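Local coordinates for protein GH18329p (Drosophila melanogaster, PDB 5YGB) that binds the N-terminal tail of Piwi through its extended Tudor domain and takes part in the piRNA pathway that represses transposons in the germline, at residues A13-F18 / A148-L153; D207-I210 / F214-P217; V9-V12 / F18-Q21; L93-V96 / S101-I104; K28-M33 / V96-S101. The protein carries 1 engineered substitution. All blocks are in the same frame, centred on the assembly; numbering follows the deposited sequence.

Interaction 1 (A13-F18 / A148-L153)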
# COMPACT_ATOMS: atom_id res chain seq x y z
N ALA A 13 -2.20 -0.11 7.82
CA ALA A 13 -1.59 0.50 9.01
C ALA A 13 -2.62 0.51 10.15
O ALA A 13 -2.31 0.15 11.28
CB ALA A 13 -1.11 1.89 8.71
N SER A 14 -3.84 0.94 9.84
CA SER A 14 -4.91 0.98 10.83
C SER A 14 -6.25 1.04 10.09
O SER A 14 -6.25 1.15 8.87
CB SER A 14 -4.75 2.19 11.76
OG SER A 14 -5.35 3.34 11.19
N PRO A 15 -7.38 0.97 10.82
CA PRO A 15 -8.66 1.12 10.11
C PRO A 15 -8.81 2.47 9.42
O PRO A 15 -9.64 2.59 8.52
CB PRO A 15 -9.71 0.97 11.23
CG PRO A 15 -9.02 0.14 12.27
CD PRO A 15 -7.59 0.60 12.24
N THR A 16 -8.03 3.48 9.82
CA THR A 16 -8.11 4.77 9.15
C THR A 16 -6.88 5.06 8.29
O THR A 16 -6.67 6.18 7.83
CB THR A 16 -8.37 5.92 10.16
OG1 THR A 16 -7.48 5.80 11.28
CG2 THR A 16 -9.80 5.86 10.66
N LYS A 17 -6.09 4.02 8.02
CA LYS A 17 -5.01 4.12 7.04
C LYS A 17 -4.70 2.75 6.46
O LYS A 17 -4.01 1.95 7.07
CB LYS A 17 -3.76 4.73 7.67
CG LYS A 17 -2.64 4.98 6.67
CD LYS A 17 -1.43 5.64 7.32
CE LYS A 17 -0.41 6.05 6.28
NZ LYS A 17 0.75 6.77 6.88
N PHE A 18 -5.26 2.47 5.29
CA PHE A 18 -5.01 1.21 4.62
C PHE A 18 -5.06 1.43 3.11
O PHE A 18 -5.40 2.52 2.65
CB PHE A 18 -6.00 0.12 5.07
CG PHE A 18 -7.46 0.43 4.78
CD1 PHE A 18 -8.23 1.13 5.70
CD2 PHE A 18 -8.04 0.02 3.59
CE1 PHE A 18 -9.55 1.41 5.42
CE2 PHE A 18 -9.37 0.29 3.33
CZ PHE A 18 -10.13 0.99 4.25
N ALA A 148 -5.70 -5.43 14.63
CA ALA A 148 -5.73 -6.86 14.34
C ALA A 148 -7.10 -7.31 13.84
O ALA A 148 -7.19 -8.08 12.88
CB ALA A 148 -5.33 -7.65 15.59
N LYS A 149 -8.17 -6.84 14.47
CA LYS A 149 -9.50 -7.22 14.04
C LYS A 149 -9.75 -6.75 12.61
O LYS A 149 -10.33 -7.48 11.80
CB LYS A 149 -10.57 -6.65 14.98
CG LYS A 149 -11.99 -7.02 14.61
CD LYS A 149 -12.21 -8.52 14.64
CE LYS A 149 -13.67 -8.87 14.37
NZ LYS A 149 -13.96 -10.31 14.60
N PHE A 150 -9.31 -5.53 12.29
CA PHE A 150 -9.49 -5.02 10.94
C PHE A 150 -8.66 -5.83 9.92
O PHE A 150 -9.13 -6.13 8.82
CB PHE A 150 -9.11 -3.53 10.89
CG PHE A 150 -9.36 -2.89 9.56
CD1 PHE A 150 -10.65 -2.64 9.12
CD2 PHE A 150 -8.30 -2.56 8.73
CE1 PHE A 150 -10.89 -2.04 7.88
CE2 PHE A 150 -8.53 -1.97 7.48
CZ PHE A 150 -9.83 -1.71 7.06
N GLU A 151 -7.44 -6.20 10.29
CA GLU A 151 -6.63 -7.07 9.44
C GLU A 151 -7.33 -8.41 9.20
O GLU A 151 -7.30 -8.93 8.09
CB GLU A 151 -5.25 -7.29 10.06
CG GLU A 151 -4.38 -6.04 10.01
CD GLU A 151 -3.08 -6.19 10.77
OE1 GLU A 151 -3.06 -6.91 11.79
OE2 GLU A 151 -2.08 -5.58 10.35
N GLU A 152 -7.94 -8.95 10.24
CA GLU A 152 -8.68 -10.22 10.14
C GLU A 152 -9.90 -10.11 9.24
O GLU A 152 -10.12 -10.97 8.37
CB GLU A 152 -9.12 -10.69 11.53
CG GLU A 152 -7.98 -11.10 12.46
CD GLU A 152 -8.48 -11.51 13.84
OE1 GLU A 152 -8.41 -10.67 14.77
OE2 GLU A 152 -8.93 -12.66 13.99
N LEU A 153 -10.71 -9.08 9.44
CA LEU A 153 -11.94 -8.93 8.67
C LEU A 153 -11.64 -8.67 7.19
O LEU A 153 -12.39 -9.10 6.30
CB LEU A 153 -12.79 -7.80 9.23
CG LEU A 153 -13.38 -8.05 10.63
CD1 LEU A 153 -14.11 -6.81 11.14
CD2 LEU A 153 -14.29 -9.27 10.63

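Interaction 2 (D207-I210 / F214-P217)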
# COMPACT_ATOMS: atom_id res chain seq x y z
N ASP A 207 -19.61 -1.54 10.85
CA ASP A 207 -20.65 -1.90 11.81
C ASP A 207 -20.26 -3.14 12.61
O ASP A 207 -20.60 -3.24 13.79
CB ASP A 207 -21.99 -2.10 11.10
CG ASP A 207 -22.63 -0.78 10.69
OD1 ASP A 207 -22.29 0.25 11.30
OD2 ASP A 207 -23.45 -0.77 9.76
N LEU A 208 -19.54 -4.07 11.99
CA LEU A 208 -19.00 -5.21 12.74
C LEU A 208 -18.01 -4.74 13.82
O LEU A 208 -18.07 -5.20 14.96
CB LEU A 208 -18.33 -6.20 11.80
CG LEU A 208 -19.27 -7.01 10.91
CD1 LEU A 208 -18.48 -7.78 9.87
CD2 LEU A 208 -20.11 -7.96 11.76
N MET A 209 -17.13 -3.81 13.47
CA MET A 209 -16.16 -3.33 14.45
C MET A 209 -16.83 -2.57 15.59
O MET A 209 -16.46 -2.76 16.75
CB MET A 209 -15.11 -2.47 13.78
CG MET A 209 -14.21 -3.25 12.84
SD MET A 209 -12.79 -2.32 12.27
CE MET A 209 -11.87 -2.09 13.80
N ILE A 210 -17.84 -1.76 15.29
CA ILE A 210 -18.55 -1.00 16.31
C ILE A 210 -19.35 -1.93 17.22
O ILE A 210 -19.24 -1.85 18.44
CB ILE A 210 -19.49 0.05 15.69
CG1 ILE A 210 -18.66 1.14 14.99
CG2 ILE A 210 -20.37 0.69 16.76
CD1 ILE A 210 -19.48 2.08 14.11
N PHE A 214 -14.69 -2.84 18.89
CA PHE A 214 -13.36 -2.49 18.36
C PHE A 214 -13.29 -1.07 17.80
O PHE A 214 -12.20 -0.59 17.45
CB PHE A 214 -12.96 -3.48 17.27
CG PHE A 214 -12.80 -4.88 17.76
CD1 PHE A 214 -11.63 -5.28 18.38
CD2 PHE A 214 -13.81 -5.80 17.60
CE1 PHE A 214 -11.48 -6.58 18.83
CE2 PHE A 214 -13.67 -7.10 18.05
CZ PHE A 214 -12.50 -7.49 18.67
N ALA A 215 -14.43 -0.42 17.70
CA ALA A 215 -14.49 0.95 17.22
C ALA A 215 -15.71 1.65 17.80
O ALA A 215 -16.61 1.00 18.31
CB ALA A 215 -14.54 0.99 15.69
N LEU A 216 -15.72 2.98 17.70
CA LEU A 216 -16.88 3.78 18.07
C LEU A 216 -17.44 4.48 16.83
O LEU A 216 -16.70 4.75 15.88
CB LEU A 216 -16.52 4.81 19.14
CG LEU A 216 -16.00 4.28 20.47
CD1 LEU A 216 -15.49 5.42 21.33
CD2 LEU A 216 -17.09 3.51 21.20
N PRO A 217 -18.75 4.77 16.82
CA PRO A 217 -19.29 5.54 15.70
C PRO A 217 -18.82 6.99 15.71
O PRO A 217 -18.29 7.46 16.72
CB PRO A 217 -20.80 5.45 15.90
CG PRO A 217 -20.97 5.18 17.36
CD PRO A 217 -19.79 4.37 17.78
O HOH W 1 -18.16 0.02 20.25

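Interaction 3 (V9-V12 / F18-Q21)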
# COMPACT_ATOMS: atom_id res chain seq x y z
N VAL A 9 -7.93 -5.53 0.01
CA VAL A 9 -7.12 -4.71 0.91
C VAL A 9 -5.70 -5.28 0.87
O VAL A 9 -5.47 -6.44 1.23
CB VAL A 9 -7.68 -4.70 2.33
CG1 VAL A 9 -6.70 -4.04 3.27
CG2 VAL A 9 -9.02 -3.98 2.33
N SER A 10 -4.74 -4.49 0.39
CA SER A 10 -3.39 -4.98 0.12
C SER A 10 -2.40 -4.66 1.23
O SER A 10 -1.38 -5.33 1.35
CB SER A 10 -2.87 -4.43 -1.22
OG SER A 10 -3.04 -3.02 -1.30
N ALA A 11 -2.68 -3.63 2.03
CA ALA A 11 -1.82 -3.28 3.15
C ALA A 11 -2.65 -2.53 4.17
O ALA A 11 -3.59 -1.82 3.81
CB ALA A 11 -0.62 -2.44 2.69
N VAL A 12 -2.29 -2.68 5.44
CA VAL A 12 -2.98 -2.01 6.54
C VAL A 12 -2.00 -1.40 7.52
O VAL A 12 -1.10 -2.07 8.01
CB VAL A 12 -3.88 -2.99 7.32
CG1 VAL A 12 -4.39 -2.35 8.61
CG2 VAL A 12 -5.04 -3.50 6.46
N PHE A 18 -5.26 2.47 5.29
CA PHE A 18 -5.01 1.21 4.62
C PHE A 18 -5.06 1.43 3.11
O PHE A 18 -5.40 2.52 2.65
CB PHE A 18 -6.00 0.12 5.07
CG PHE A 18 -7.46 0.43 4.78
CD1 PHE A 18 -8.23 1.13 5.70
CD2 PHE A 18 -8.04 0.02 3.59
CE1 PHE A 18 -9.55 1.41 5.42
CE2 PHE A 18 -9.37 0.29 3.33
CZ PHE A 18 -10.13 0.99 4.25
N TRP A 19 -4.73 0.40 2.34
CA TRP A 19 -4.64 0.52 0.89
C TRP A 19 -5.47 -0.54 0.21
O TRP A 19 -5.50 -1.70 0.65
CB TRP A 19 -3.17 0.43 0.43
CG TRP A 19 -2.33 1.62 0.81
CD1 TRP A 19 -2.01 2.67 0.00
CD2 TRP A 19 -1.72 1.87 2.08
NE1 TRP A 19 -1.22 3.57 0.70
CE2 TRP A 19 -1.03 3.10 1.98
CE3 TRP A 19 -1.67 1.18 3.30
CZ2 TRP A 19 -0.32 3.66 3.05
CZ3 TRP A 19 -0.96 1.74 4.37
CH2 TRP A 19 -0.29 2.96 4.22
N VAL A 20 -6.14 -0.15 -0.86
CA VAL A 20 -6.92 -1.10 -1.66
C VAL A 20 -6.47 -1.13 -3.12
O VAL A 20 -5.93 -0.15 -3.66
CB VAL A 20 -8.45 -0.80 -1.61
CG1 VAL A 20 -8.94 -0.76 -0.18
CG2 VAL A 20 -8.76 0.51 -2.31
N GLN A 21 -6.70 -2.29 -3.73
CA GLN A 21 -6.46 -2.54 -5.14
C GLN A 21 -7.79 -2.90 -5.78
O GLN A 21 -8.58 -3.62 -5.17
CB GLN A 21 -5.50 -3.70 -5.34
CG GLN A 21 -4.12 -3.52 -4.69
CD GLN A 21 -3.36 -4.82 -4.60
OE1 GLN A 21 -3.97 -5.89 -4.48
NE2 GLN A 21 -2.04 -4.75 -4.66

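Interaction 4 (L93-V96 / S101-I104)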
# COMPACT_ATOMS: atom_id res chain seq x y z
N LEU A 93 11.32 3.39 0.63
CA LEU A 93 10.51 3.08 -0.55
C LEU A 93 9.04 2.93 -0.22
O LEU A 93 8.69 2.27 0.76
CB LEU A 93 10.99 1.79 -1.20
CG LEU A 93 12.38 1.80 -1.83
CD1 LEU A 93 12.67 0.44 -2.41
CD2 LEU A 93 12.51 2.88 -2.89
N TYR A 94 8.19 3.53 -1.04
CA TYR A 94 6.74 3.32 -0.99
C TYR A 94 6.38 2.39 -2.15
O TYR A 94 6.65 2.71 -3.31
CB TYR A 94 6.00 4.66 -1.06
CG TYR A 94 4.52 4.51 -1.31
CD1 TYR A 94 3.68 3.98 -0.34
CD2 TYR A 94 3.95 4.90 -2.53
CE1 TYR A 94 2.33 3.83 -0.58
CE2 TYR A 94 2.60 4.76 -2.76
CZ TYR A 94 1.80 4.21 -1.79
OH TYR A 94 0.45 4.04 -2.03
N PHE A 95 5.79 1.24 -1.86
CA PHE A 95 5.48 0.25 -2.90
C PHE A 95 4.14 0.62 -3.54
O PHE A 95 3.07 0.34 -3.01
CB PHE A 95 5.50 -1.17 -2.30
CG PHE A 95 6.90 -1.63 -1.99
CD1 PHE A 95 7.55 -1.20 -0.84
CD2 PHE A 95 7.59 -2.42 -2.88
CE1 PHE A 95 8.85 -1.60 -0.58
CE2 PHE A 95 8.89 -2.82 -2.62
CZ PHE A 95 9.51 -2.41 -1.47
N VAL A 96 4.22 1.26 -4.71
CA VAL A 96 3.09 1.98 -5.29
C VAL A 96 1.90 1.09 -5.65
O VAL A 96 0.78 1.58 -5.75
CB VAL A 96 3.53 2.79 -6.56
CG1 VAL A 96 4.61 3.80 -6.20
CG2 VAL A 96 4.02 1.86 -7.67
N SER A 101 5.44 0.47 3.00
CA SER A 101 6.69 1.23 2.95
C SER A 101 7.78 0.45 3.66
O SER A 101 7.54 -0.16 4.69
CB SER A 101 6.51 2.61 3.58
OG SER A 101 5.78 3.46 2.72
N GLU A 102 8.98 0.45 3.08
CA GLU A 102 10.12 -0.27 3.65
C GLU A 102 11.40 0.51 3.42
O GLU A 102 11.56 1.13 2.38
CB GLU A 102 10.27 -1.65 3.03
CG GLU A 102 9.02 -2.53 3.06
CD GLU A 102 8.77 -3.18 4.40
OE1 GLU A 102 9.63 -3.04 5.31
OE2 GLU A 102 7.72 -3.83 4.56
N TYR A 103 12.31 0.46 4.38
CA TYR A 103 13.67 0.97 4.18
C TYR A 103 14.53 -0.14 3.60
O TYR A 103 14.61 -1.23 4.17
CB TYR A 103 14.26 1.44 5.50
CG TYR A 103 13.52 2.56 6.15
CD1 TYR A 103 13.76 3.87 5.80
CD2 TYR A 103 12.57 2.31 7.14
CE1 TYR A 103 13.08 4.91 6.41
CE2 TYR A 103 11.89 3.33 7.75
CZ TYR A 103 12.15 4.63 7.39
OH TYR A 103 11.46 5.66 8.00
N ILE A 104 15.19 0.15 2.49
CA ILE A 104 15.86 -0.85 1.67
C ILE A 104 17.26 -0.38 1.30
O ILE A 104 17.46 0.81 1.06
CB ILE A 104 15.05 -1.15 0.38
CG1 ILE A 104 13.64 -1.63 0.74
CG2 ILE A 104 15.73 -2.18 -0.50
CD1 ILE A 104 13.62 -2.93 1.52

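Interaction 5 (K28-M33 / V96-S101). Engineered in segment 28-33: Ala-31 (natural residue Asp).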
# COMPACT_ATOMS: atom_id res chain seq x y z
N LYS A 28 -5.35 -8.47 -12.68
CA LYS A 28 -4.73 -9.50 -13.50
C LYS A 28 -3.43 -8.97 -14.11
O LYS A 28 -2.41 -9.66 -14.12
CB LYS A 28 -5.69 -9.98 -14.59
CG LYS A 28 -6.90 -10.75 -14.04
CD LYS A 28 -7.73 -11.40 -15.14
CE LYS A 28 -8.41 -10.38 -16.04
NZ LYS A 28 -9.17 -11.06 -17.12
N LYS A 29 -3.46 -7.73 -14.59
CA LYS A 29 -2.26 -7.12 -15.15
C LYS A 29 -1.20 -6.93 -14.07
O LYS A 29 -0.01 -7.13 -14.33
CB LYS A 29 -2.59 -5.77 -15.81
CG LYS A 29 -3.24 -5.91 -17.18
CD LYS A 29 -3.48 -4.56 -17.85
CE LYS A 29 -4.72 -3.88 -17.32
NZ LYS A 29 -4.80 -2.46 -17.76
N LEU A 30 -1.60 -6.55 -12.86
CA LEU A 30 -0.62 -6.42 -11.78
C LEU A 30 0.06 -7.76 -11.48
O LEU A 30 1.28 -7.81 -11.35
CB LEU A 30 -1.27 -5.87 -10.50
CG LEU A 30 -0.34 -5.78 -9.29
CD1 LEU A 30 0.87 -4.89 -9.56
CD2 LEU A 30 -1.12 -5.29 -8.08
N ALA A 31 -0.72 -8.84 -11.37
CA ALA A 31 -0.13 -10.14 -11.08
C ALA A 31 0.83 -10.57 -12.18
O ALA A 31 1.92 -11.10 -11.90
CB ALA A 31 -1.23 -11.18 -10.90
N SER A 32 0.46 -10.30 -13.43
CA SER A 32 1.34 -10.59 -14.55
C SER A 32 2.62 -9.77 -14.49
O SER A 32 3.71 -10.28 -14.77
CB SER A 32 0.61 -10.33 -15.87
OG SER A 32 -0.48 -11.23 -16.01
N MET A 33 2.50 -8.51 -14.11
CA MET A 33 3.66 -7.63 -14.03
C MET A 33 4.60 -8.03 -12.91
O MET A 33 5.82 -8.00 -13.07
CB MET A 33 3.21 -6.18 -13.84
CG MET A 33 4.37 -5.19 -13.86
SD MET A 33 3.88 -3.51 -13.45
CE MET A 33 3.45 -3.72 -11.74
N VAL A 96 4.22 1.26 -4.71
CA VAL A 96 3.09 1.98 -5.29
C VAL A 96 1.90 1.09 -5.65
O VAL A 96 0.78 1.58 -5.75
CB VAL A 96 3.53 2.79 -6.56
CG1 VAL A 96 4.61 3.80 -6.20
CG2 VAL A 96 4.02 1.86 -7.67
N ASP A 97 2.12 -0.21 -5.85
CA ASP A 97 1.02 -1.08 -6.22
C ASP A 97 0.37 -1.76 -5.02
O ASP A 97 -0.70 -2.34 -5.17
CB ASP A 97 1.49 -2.13 -7.23
CG ASP A 97 1.88 -1.51 -8.54
OD1 ASP A 97 1.11 -0.64 -9.02
OD2 ASP A 97 2.94 -1.86 -9.08
N TYR A 98 0.99 -1.66 -3.83
CA TYR A 98 0.50 -2.40 -2.65
C TYR A 98 0.24 -1.53 -1.44
O TYR A 98 -0.70 -1.79 -0.67
CB TYR A 98 1.49 -3.51 -2.29
CG TYR A 98 1.46 -4.64 -3.28
CD1 TYR A 98 2.16 -4.57 -4.49
CD2 TYR A 98 0.71 -5.77 -3.03
CE1 TYR A 98 2.10 -5.60 -5.40
CE2 TYR A 98 0.66 -6.80 -3.93
CZ TYR A 98 1.34 -6.72 -5.11
OH TYR A 98 1.27 -7.77 -6.00
N GLY A 99 1.05 -0.50 -1.23
CA GLY A 99 0.84 0.42 -0.12
C GLY A 99 1.86 0.34 1.00
O GLY A 99 1.96 1.26 1.81
N ASP A 100 2.63 -0.74 1.04
CA ASP A 100 3.68 -0.90 2.04
C ASP A 100 4.80 0.12 1.89
O ASP A 100 5.09 0.58 0.78
CB ASP A 100 4.29 -2.30 1.96
CG ASP A 100 3.25 -3.40 2.03
OD1 ASP A 100 2.97 -3.89 3.14
OD2 ASP A 100 2.72 -3.77 0.96
N SER A 101 5.44 0.47 3.00
CA SER A 101 6.69 1.23 2.95
C SER A 101 7.78 0.45 3.66
O SER A 101 7.54 -0.16 4.69
CB SER A 101 6.51 2.61 3.58
OG SER A 101 5.78 3.46 2.72

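Interaction 1 (A13-F18 / A148-L153)
Phe-150 reaches out from helix 144-154 and lays its ring against both Pro-15 and Phe-18; these three residues make nearly all of the close packing. Pro-15 lies over one face of the ring. Its CA stands 4.0 Å from the centroid of the Phe-150 ring and only 11° off the normal, a CH-pi contact near the ring centre, while Pro-15 CG runs back along the side chain to 3.9 Å from Phe-150 CB. The far end of the ring belongs to Phe-18: Phe-150 CZ presses to 3.5 Å from Phe-18 CD1, above the Phe-18 face but toward its rim. The two rings meet obliquely, their planes at 53°. What brings the ring this far from the helix is the extended first torsion of Phe-150, with CG opposite the backbone N (chi1 -176°).

The setting is the staphylococcal-nuclease-like half of an extended Tudor domain, where helix 144-154 packs on a five-stranded sheet; Leu-128, Leu-194 and Met-209 also lie against Phe-150. Toward the outside the contact loosens quickly. Ser-14 O comes no nearer than 4.1 Å to Phe-150 CE2, and Thr-16 and Lys-17 turn their side chains away from the helix. On this partly exposed side the chain holds itself: Lys-17 N bonds to Ser-14 O to close a type I turn, Ser-14 OG accepts from Thr-16 N at 3.0 Å as an ST turn, and Lys-17 O takes both Ala-13 N and Ser-14 N in a classic beta bulge. Thr-16 OG1 is bonded to Trp-142 NE1.

Interaction 2 (D207-I210 / F214-P217)
The carbonyl of Met-209, near the end of helix 205-211, receives two successive backbone N-H groups as the chain doubles back: Phe-214 N donates to Met-209 O over 2.8 Å, and Ala-215 N adds a weak, more bent bond to the same Met-209 O at 3.2 Å. One residue further on, Ile-210 CA points its hydrogen almost straight at Ala-215 O, 3.4 Å away with 167° at the hydrogen. A water ties the two segments again by donating to Ile-210 O and to Ala-215 O.

Ile-210 packs against the proline with both its branches. Its CG2 branch lies anti to the backbone N and meets Pro-217 CD at 3.9 Å, while CD1, at the end of the other branch, reaches Pro-217 CA at 3.8 Å. Ala-215 turns its methyl toward the helix, where its CB is 4.0 Å from Met-209 CB. Phe-214 brings the edge of its ring near Met-209 O, and its CB touches Met-209 CE, a contact that is less certain because the methionine has two modelled conformers. Beyond the contact, Met-209 packs on Phe-150 and Leu-153, and Phe-214 on Lys-149. Leu-216 is hydrogen-bonded through its backbone to Lys-132. This is the turn after the C-terminal end of helix 205-211, the last helix of the nuclease-like half, leading into the short, weakly paired strand 216-217 beside 131-132.

Interaction 3 (V9-V12 / F18-Q21)
Trp-19 turns the edge of its indole to Ala-11: Ala-11 O lies in the ring plane, 3.6 Å from Trp-19 CE3, and Ala-11 CB sits 3.8 Å from the same CE3 atom. The Gln-21 amide is met on its flat side instead, with Ser-10 CB standing over it 3.4 Å from Gln-21 CD. The ring of Phe-18, on the sheet face shared with Val-9, Val-12 and Val-20, is approached obliquely by Val-9 CG1.

These residues form the first beta hairpin of the nuclease-like half of the extended Tudor domain, its strands antiparallel at 166°. Its regular pairing is broken by a beta bulge. Val-9 faces Val-20 and Ala-11 faces Trp-19, so the register slips by one and Ser-10 is the extra residue. Ser-10 N still bonds to Trp-19 O at 2.9 Å, and Trp-19 N to Ala-11 O. The bulge also turns the Ser-10 side chain toward Gln-21, whose extended chain carries its NE2 to Asp-97 O in the loop after strand 89-95. With an alanine at Gln-21, Asp-97 O would probably lose this donor and a gap would open beside Ser-10 CB. Tyr-98 O accepts from Ser-10 OG, a second bond to that loop. On the other face, Val-12 CG2 rests 4.0 Å from Phe-18 CB, and Val-9 CG2 meets Val-20 CG1 at 4.1 Å.

Interaction 4 (L93-V96 / S101-I104)
A beta hairpin of the canonical Tudor core, strands 89-95 and 101-104, sets Leu-93 opposite Glu-102 and Tyr-94 opposite Ser-101. Leu-93 and Glu-102 form the hydrogen-bonded pair: Leu-93 N donates to Glu-102 O over 2.9 Å, and Glu-102 N returns a bond to Leu-93 O at 3.0 Å. The same Leu-93 O is also met by Ser-101 CA at 3.1 Å, a CA-H...O contact beside the true bond.

On the face of Leu-93 and Glu-102, Leu-93 crosses Ile-104 at about a right angle, its CD1 tip 3.9 Å from Ile-104 CG1. The strand axes meet at 139° rather than near 180°, a strong twist that suits the curled five-stranded sheet of the SH3-like Tudor barrel, in which 101-104 is an outermost strand; Leu-93 packs on inward through Val-61, Ala-63 and Ile-76. Phe-95 brings CE1 against the aliphatic part of Glu-102, 3.8 Å from its CG. A bend at the second torsion of the glutamate (chi2 -79°) then leads the carboxylate away, its plane 69° from that of the phenyl ring. Phe-95 is buried and also touches Tyr-72.

On the opposite face Tyr-94 and Ser-101 form the non-hydrogen-bonded pair. In one of its two modelled conformers Ser-101 OG lies at the edge of the Tyr-94 ring and in its plane, 3.7 Å from Tyr-94 CD1, so this contact is less certain; Ser-101 itself is exposed.

Interaction 5 (K28-M33 / V96-S101)
Leu-30 meets Asp-97 and Tyr-98 where the long helix 25-41, which links the two halves of the extended Tudor domain, passes over the loop between strands 89-95 and 101-104. Its CB points at the loop, and CG, swung opposite the backbone N (chi1 177°), comes to 4.2 Å from Tyr-98 OH. There the chain forks. CD1 slides past the aspartate and lies 3.7 Å from Asp-97 CB and as near to its CG; CD2 turns to the phenol end of Tyr-98, 4.0 Å from OH and 4.1 Å from CZ, and approaches that ring obliquely. Cut back to an alanine, this position is likely to leave a gap between helix and loop, with the phenol end of Tyr-98 and the Asp-97 methylene losing the leucine branches.

No hydrogen bond joins the two segments. Asp-97 OD1 makes a salt bridge to Arg-73 and accepts from Gln-122 N, which is likely to keep the carboxylate charged and fixed in its rotation; OD2 is hydrogen-bonded outside the two segments as well. Ala-31, an engineered substitution for aspartate, faces away from the loop. One turn along from Leu-30, Met-33 bends at its third torsion and, though not the main partner there, sets CE 3.3 Å from Asp-97 OD2.

In the fold
Interactions 1, 3 and 5 are buried; 2 and 4 are partly open to solvent. Interactions 1 and 3 share Phe-18 and the same sheet of the nuclease-like half, one packing a helix on it through rings, the other pairing its strands. Interaction 2 lies further out yet touches interaction 1 through Met-209, with backbone bonds and a water where interaction 1 has none. Interaction 4, about 30 Å from interaction 2 between centres, is in the Tudor core. Interaction 5, van der Waals packing without a hydrogen bond across its segments, adjoins it: Phe-95 N probably bonds to Asp-100 O. Segments 9-12 and 18-21 reach this loop by polar side chains, so interactions 3 and 5 join the two halves.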